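Local structure of putative glycosyltransferase (GalT1) (Streptococcus parasanguinis, 4PHR) at residues P77-F80 and S81-R85; F93-R96 and H97-K100. The protein probably transfers sugar residues from a UDP-linked donor, this chain being the part with the GT-D fold of a larger glycosyltransferase, with UDP and manganese bound. One frame throughout, in Å; residues are numbered along the deposited sequence.

Contact 1: residues P77-F80 and S81-R85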
ATOM      1  N   PRO A  77       1.370 -10.407   0.376  1.00 11.53           N
ATOM      2  CA  PRO A  77       1.082 -10.609  -1.045  1.00 11.19           C
ATOM      3  C   PRO A  77       0.197 -11.841  -1.255  1.00 11.15           C
ATOM      4  O   PRO A  77       0.421 -12.886  -0.648  1.00 11.62           O
ATOM      5  CB  PRO A  77       2.480 -10.808  -1.657  1.00 12.62           C
ATOM      6  CG  PRO A  77       3.433 -10.127  -0.679  1.00 13.70           C
ATOM      7  CD  PRO A  77       2.816 -10.431   0.662  1.00 12.15           C
ATOM      8  N   ASP A  78      -0.797 -11.722  -2.124  1.00 11.01           N
ATOM      9  CA  ASP A  78      -1.768 -12.797  -2.301  1.00 13.01           C
ATOM     10  C   ASP A  78      -1.261 -13.725  -3.398  1.00 11.97           C
ATOM     11  O   ASP A  78      -1.768 -13.722  -4.517  1.00 13.81           O
ATOM     12  CB  ASP A  78      -3.146 -12.205  -2.632  1.00 13.18           C
ATOM     13  CG  ASP A  78      -4.232 -13.252  -2.730  1.00 14.31           C
ATOM     14  OD1 ASP A  78      -3.961 -14.439  -2.459  1.00 14.84           O
ATOM     15  OD2 ASP A  78      -5.373 -12.874  -3.075  1.00 15.41           O
ATOM     16  N   VAL A  79      -0.240 -14.510  -3.067  1.00 11.29           N
ATOM     17  CA  VAL A  79       0.509 -15.263  -4.070  1.00 12.52           C
ATOM     18  C   VAL A  79       0.765 -16.704  -3.654  1.00 12.03           C
ATOM     19  O   VAL A  79       1.453 -17.451  -4.355  1.00 13.78           O
ATOM     20  CB  VAL A  79       1.870 -14.593  -4.367  1.00 13.93           C
ATOM     21  CG1 VAL A  79       1.673 -13.191  -4.916  1.00 13.97           C
ATOM     22  CG2 VAL A  79       2.743 -14.569  -3.125  1.00 13.38           C
ATOM     23  N   PHE A  80       0.206 -17.092  -2.515  1.00 12.90           N
ATOM     24  CA  PHE A  80       0.489 -18.405  -1.946  1.00 13.80           C
ATOM     25  C   PHE A  80      -0.475 -19.478  -2.428  1.00 13.75           C
ATOM     26  O   PHE A  80      -0.165 -20.667  -2.381  1.00 16.84           O
ATOM     27  CB  PHE A  80       0.546 -18.300  -0.422  1.00 14.47           C
ATOM     28  CG  PHE A  80       1.596 -17.340   0.045  1.00 14.56           C
ATOM     29  CD1 PHE A  80       2.939 -17.672  -0.052  1.00 17.01           C
ATOM     30  CD2 PHE A  80       1.247 -16.098   0.535  1.00 17.26           C
ATOM     31  CE1 PHE A  80       3.910 -16.787   0.350  1.00 17.87           C
ATOM     32  CE2 PHE A  80       2.221 -15.203   0.934  1.00 19.24           C
ATOM     33  CZ  PHE A  80       3.550 -15.550   0.844  1.00 19.37           C
ATOM     34  N   SER A  81      -1.631 -19.047  -2.914  1.00 15.87           N
ATOM     35  CA  SER A  81      -2.564 -19.932  -3.599  1.00 17.49           C
ATOM     36  C   SER A  81      -3.123 -19.208  -4.818  1.00 17.34           C
ATOM     37  O   SER A  81      -3.145 -17.975  -4.868  1.00 16.90           O
ATOM     38  CB  SER A  81      -3.700 -20.351  -2.666  1.00 21.41           C
ATOM     39  OG  SER A  81      -3.236 -21.250  -1.669  1.00 27.54           O
ATOM     40  N   ASN A  82      -3.550 -19.979  -5.807  1.00 19.00           N
ATOM     41  CA  ASN A  82      -4.164 -19.426  -7.007  1.00 18.16           C
ATOM     42  C   ASN A  82      -3.272 -18.380  -7.669  1.00 17.46           C
ATOM     43  O   ASN A  82      -3.713 -17.289  -8.035  1.00 17.77           O
ATOM     44  CB  ASN A  82      -5.559 -18.869  -6.694  1.00 19.48           C
ATOM     45  CG  ASN A  82      -6.423 -18.745  -7.933  1.00 22.49           C
ATOM     46  OD1 ASN A  82      -6.072 -19.258  -8.998  1.00 29.09           O
ATOM     47  ND2 ASN A  82      -7.567 -18.079  -7.800  1.00 27.15           N
ATOM     48  N   MET A  83      -2.003 -18.734  -7.817  1.00 16.31           N
ATOM     49  CA  MET A  83      -1.038 -17.889  -8.499  1.00 16.75           C
ATOM     50  C   MET A  83      -1.406 -17.702  -9.973  1.00 16.87           C
ATOM     51  O   MET A  83      -0.982 -16.737 -10.608  1.00 16.78           O
ATOM     52  CB  MET A  83       0.367 -18.494  -8.362  1.00 20.94           C
ATOM     53  CG  MET A  83       1.450 -17.716  -9.088  1.00 21.97           C
ATOM     54  SD  MET A  83       1.985 -16.263  -8.157  1.00 20.25           S
ATOM     55  CE  MET A  83       3.396 -16.948  -7.299  1.00 16.09           C
ATOM     56  N   ASP A  84      -2.215 -18.615 -10.512  1.00 16.63           N
ATOM     57  CA  ASP A  84      -2.612 -18.553 -11.921  1.00 18.13           C
ATOM     58  C   ASP A  84      -3.444 -17.312 -12.290  1.00 18.35           C
ATOM     59  O   ASP A  84      -3.685 -17.056 -13.470  1.00 19.56           O
ATOM     60  CB  ASP A  84      -3.361 -19.827 -12.339  1.00 20.38           C
ATOM     61  CG  ASP A  84      -2.460 -21.048 -12.402  1.00 21.39           C
ATOM     62  OD1 ASP A  84      -1.231 -20.903 -12.219  1.00 23.26           O
ATOM     63  OD2 ASP A  84      -2.977 -22.155 -12.663  1.00 29.06           O
ATOM     64  N   ARG A  85      -3.879 -16.549 -11.291  1.00 16.93           N
ATOM     65  CA  ARG A  85      -4.581 -15.284 -11.534  1.00 15.72           C
ATOM     66  C   ARG A  85      -3.700 -14.238 -12.203  1.00 16.05           C
ATOM     67  O   ARG A  85      -4.202 -13.272 -12.781  1.00 19.16           O
ATOM     68  CB  ARG A  85      -5.065 -14.683 -10.214  1.00 16.95           C
ATOM     69  CG  ARG A  85      -6.262 -15.366  -9.602  1.00 18.66           C
ATOM     70  CD  ARG A  85      -6.508 -14.830  -8.204  1.00 22.42           C
ATOM     71  NE  ARG A  85      -5.509 -15.322  -7.252  1.00 17.12           N
ATOM     72  CZ  ARG A  85      -5.389 -14.900  -5.997  1.00 15.31           C
ATOM     73  NH1 ARG A  85      -6.188 -13.943  -5.536  1.00 17.70           N
ATOM     74  NH2 ARG A  85      -4.456 -15.422  -5.207  1.00 14.99           N
TER

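Contact 2: residues F93-R96 and H97-K100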
ATOM      1  N   PHE A  93       8.141 -13.449 -10.725  1.00 13.16           N
ATOM      2  CA  PHE A  93       8.658 -12.552  -9.703  1.00 12.40           C
ATOM      3  C   PHE A  93       8.309 -13.038  -8.294  1.00 12.83           C
ATOM      4  O   PHE A  93       9.165 -13.107  -7.398  1.00 12.21           O
ATOM      5  CB  PHE A  93       8.120 -11.129  -9.887  1.00 12.71           C
ATOM      6  CG  PHE A  93       8.510 -10.217  -8.770  1.00 13.19           C
ATOM      7  CD1 PHE A  93       9.748  -9.591  -8.773  1.00 17.10           C
ATOM      8  CD2 PHE A  93       7.667 -10.034  -7.682  1.00 13.55           C
ATOM      9  CE1 PHE A  93      10.126  -8.777  -7.721  1.00 18.46           C
ATOM     10  CE2 PHE A  93       8.042  -9.220  -6.628  1.00 14.86           C
ATOM     11  CZ  PHE A  93       9.267  -8.591  -6.645  1.00 16.33           C
ATOM     12  N   TRP A  94       7.037 -13.361  -8.089  1.00 11.49           N
ATOM     13  CA  TRP A  94       6.562 -13.683  -6.747  1.00 11.94           C
ATOM     14  C   TRP A  94       7.057 -15.031  -6.240  1.00 11.17           C
ATOM     15  O   TRP A  94       7.392 -15.173  -5.062  1.00 13.17           O
ATOM     16  CB  TRP A  94       5.036 -13.560  -6.650  1.00 12.16           C
ATOM     17  CG  TRP A  94       4.628 -12.119  -6.563  1.00 11.28           C
ATOM     18  CD1 TRP A  94       3.931 -11.398  -7.492  1.00 14.87           C
ATOM     19  CD2 TRP A  94       4.911 -11.218  -5.485  1.00 11.07           C
ATOM     20  NE1 TRP A  94       3.765 -10.107  -7.055  1.00 13.45           N
ATOM     21  CE2 TRP A  94       4.351  -9.972  -5.824  1.00 12.87           C
ATOM     22  CE3 TRP A  94       5.585 -11.347  -4.262  1.00 12.62           C
ATOM     23  CZ2 TRP A  94       4.442  -8.861  -4.987  1.00 13.85           C
ATOM     24  CZ3 TRP A  94       5.673 -10.247  -3.433  1.00 13.52           C
ATOM     25  CH2 TRP A  94       5.103  -9.021  -3.796  1.00 15.97           C
ATOM     26  N   GLU A  95       7.122 -16.028  -7.114  1.00 11.54           N
ATOM     27  CA  GLU A  95       7.666 -17.309  -6.684  1.00 12.58           C
ATOM     28  C   GLU A  95       9.150 -17.174  -6.337  1.00 11.45           C
ATOM     29  O   GLU A  95       9.605 -17.706  -5.324  1.00 12.61           O
ATOM     30  CB  GLU A  95       7.449 -18.390  -7.741  1.00 14.69           C
ATOM     31  CG  GLU A  95       8.006 -19.730  -7.288  1.00 16.92           C
ATOM     32  CD  GLU A  95       7.667 -20.890  -8.211  1.00 18.68           C
ATOM     33  OE1 GLU A  95       6.466 -21.164  -8.430  1.00 18.70           O
ATOM     34  OE2 GLU A  95       8.606 -21.546  -8.693  1.00 17.75           O
ATOM     35  N   ARG A  96       9.908 -16.438  -7.154  1.00 12.20           N
ATOM     36  CA  ARG A  96      11.315 -16.194  -6.817  1.00 13.57           C
ATOM     37  C   ARG A  96      11.422 -15.516  -5.458  1.00 12.82           C
ATOM     38  O   ARG A  96      12.297 -15.843  -4.650  1.00 14.13           O
ATOM     39  CB  ARG A  96      12.016 -15.324  -7.861  1.00 15.55           C
ATOM     40  CG  ARG A  96      12.235 -15.987  -9.208  1.00 18.64           C
ATOM     41  CD  ARG A  96      13.371 -16.975  -9.139  1.00 33.51           C
ATOM     42  NE  ARG A  96      12.913 -18.293  -8.734  1.00 31.67           N
ATOM     43  CZ  ARG A  96      13.728 -19.287  -8.401  1.00 27.31           C
ATOM     44  NH1 ARG A  96      15.042 -19.108  -8.405  1.00 35.57           N
ATOM     45  NH2 ARG A  96      13.230 -20.458  -8.063  1.00 22.48           N
ATOM     46  N   HIS A  97      10.519 -14.575  -5.214  1.00 10.69           N
ATOM     47  CA  HIS A  97      10.520 -13.812  -3.982  1.00 11.75           C
ATOM     48  C   HIS A  97      10.279 -14.692  -2.772  1.00 12.02           C
ATOM     49  O   HIS A  97      11.062 -14.672  -1.817  1.00 12.62           O
ATOM     50  CB  HIS A  97       9.462 -12.707  -4.034  1.00 12.33           C
ATOM     51  CG  HIS A  97       9.250 -12.022  -2.718  1.00 13.61           C
ATOM     52  ND1 HIS A  97      10.086 -11.028  -2.254  1.00 14.36           N
ATOM     53  CD2 HIS A  97       8.312 -12.204  -1.757  1.00 15.60           C
ATOM     54  CE1 HIS A  97       9.664 -10.619  -1.069  1.00 14.27           C
ATOM     55  NE2 HIS A  97       8.593 -11.321  -0.741  1.00 15.30           N
ATOM     56  N   PHE A  98       9.192 -15.460  -2.779  1.00 12.52           N
ATOM     57  CA  PHE A  98       8.906 -16.211  -1.572  1.00 12.56           C
ATOM     58  C   PHE A  98       9.805 -17.430  -1.390  1.00 14.42           C
ATOM     59  O   PHE A  98       9.959 -17.918  -0.277  1.00 14.62           O
ATOM     60  CB  PHE A  98       7.406 -16.486  -1.349  1.00 15.18           C
ATOM     61  CG  PHE A  98       6.747 -17.349  -2.387  1.00 15.91           C
ATOM     62  CD1 PHE A  98       5.609 -16.902  -3.038  1.00 15.65           C
ATOM     63  CD2 PHE A  98       7.207 -18.626  -2.653  1.00 17.57           C
ATOM     64  CE1 PHE A  98       4.962 -17.700  -3.972  1.00 19.77           C
ATOM     65  CE2 PHE A  98       6.564 -19.430  -3.581  1.00 19.43           C
ATOM     66  CZ  PHE A  98       5.435 -18.966  -4.237  1.00 19.05           C
ATOM     67  N   LEU A  99      10.435 -17.885  -2.469  1.00 12.33           N
ATOM     68  CA  LEU A  99      11.452 -18.922  -2.342  1.00 13.63           C
ATOM     69  C   LEU A  99      12.724 -18.358  -1.689  1.00 14.39           C
ATOM     70  O   LEU A  99      13.305 -18.978  -0.791  1.00 17.16           O
ATOM     71  CB  LEU A  99      11.744 -19.582  -3.700  1.00 14.51           C
ATOM     72  CG  LEU A  99      10.646 -20.524  -4.208  1.00 15.94           C
ATOM     73  CD1 LEU A  99      10.966 -21.034  -5.616  1.00 18.83           C
ATOM     74  CD2 LEU A  99      10.440 -21.687  -3.241  1.00 17.45           C
ATOM     75  N   LYS A 100      13.141 -17.172  -2.121  1.00 13.74           N
ATOM     76  CA  LYS A 100      14.277 -16.497  -1.497  1.00 15.65           C
ATOM     77  C   LYS A 100      14.029 -16.311   0.003  1.00 14.57           C
ATOM     78  O   LYS A 100      14.918 -16.505   0.832  1.00 16.44           O
ATOM     79  CB  LYS A 100      14.520 -15.153  -2.171  1.00 16.64           C
ATOM     80  CG  LYS A 100      15.598 -14.317  -1.514  1.00 16.36           C
ATOM     81  CD  LYS A 100      15.803 -13.011  -2.273  1.00 17.97           C
ATOM     82  CE  LYS A 100      16.866 -12.135  -1.610  1.00 21.00           C
ATOM     83  NZ  LYS A 100      17.109 -10.884  -2.389  1.00 22.47           N
TER

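Contact 1: residues P77-F80 and S81-R85
The carboxylate of Asp-78 is carried anti to its own backbone N (chi1 -176°), while the chain of Arg-85 bends near its end (chi3 -73°); together these torsions set the guanidinium end-on against the acid. Two nitrogens grip two oxygens: Arg-85 NH1 donates to Asp-78 OD2 at 2.8 Å, and Arg-85 NH2 to Asp-78 OD1 at 3.0 Å, the latter nearly straight. The salt bridge is not coplanar, for the two flat groups are turned 71° apart. Both oxygens lie near the guanidinium plane, yet each is met from above the plane of the carboxylate. All of this lies in the loop between strand 72-76 and helix 88-100 of the GT-D fold, with Asp-78 at the centre of an inverse gamma turn. The same guanidinium ties the loop to itself, since Arg-85 NE reaches Asn-82 O at 2.8 Å in an almost linear bond and Arg-85 NH2 reaches Ser-81 O at 2.9 Å at a more bent angle. Four bonds to three residues therefore fix its rotation. Apolar contact is slighter: the methyl Met-83 CE lies 4.1 Å from Val-79 CB. Met-83 CE also comes within 3.6 Å of the backbone carbonyl oxygen Val-79 O, a van der Waals approach. Val-79 and Phe-80 also pack on Phe-98, and Tyr-86 OH is hydrogen-bonded to Asp-78 O.

Contact 2: residues F93-R96 and H97-K100
Four successive i to i+4 backbone bonds, from His-97 N to Phe-93 O through Lys-100 N to Arg-96 O, define about two turns of regular alpha-helix, each of these two named bonds measuring 3.0 Å. On one flank, Trp-94 and His-97 lie side by side and point the same way. The six-membered ring of Trp-94 turns its edge to the face of His-97, an offset edge-to-face pair with centroids 5.3 Å apart and planes at 83°; Trp-94 CZ3 comes within 3.7 Å of His-97 CD2. The imidazole is held at its far end too, where His-97 NE2 is hydrogen-bonded to Tyr-105 OH. Phe-98 CG sits between the residue's backbone N and carbonyl carbon (chi1 64°), which folds the ring back over the preceding turn. There Glu-95 CA makes a CH-pi contact, 3.8 Å from the centroid of the Phe-98 ring and 15° from its normal, and Trp-94 O lies over a face of the ring as well. Leu-99 runs alongside the extended Glu-95, its CD1 lying 3.6 Å from Glu-95 CG. The same methyl is 3.4 Å from Arg-96 NH2, a nitrogen whose salt bridge goes to Glu-2. Leu-99 and Phe-98 pack on helix 2-9, whereas Trp-94 and His-97 touch helix 36-42. Helix 88-100 is thus packed between these two helices in the GT-D fold, with the side chain of Trp-94 about 7 Å from the bound manganese ion.

Contact 1 precedes contact 2 along the chain: 77-85 lies in the loop leaving strand 72-76, the middle strand of the three-stranded parallel sheet, and 93-100 belongs to helix 88-100, which that loop leads into. Their centres are 12 Å apart and the two touch directly. Val-79 CG1 lies 3.5 Å from Trp-94 CG, Pro-77 CG 3.6 Å from Trp-94 CZ3, and Met-83 CE 3.8 Å from Phe-98 CE1, so the loop packs back on the helix that follows it. Both sit in the GT-D region, on the same side of the chain's centre. Strand, loop and helix thus form one connected part of the fold, with the helix on the side nearer the manganese site.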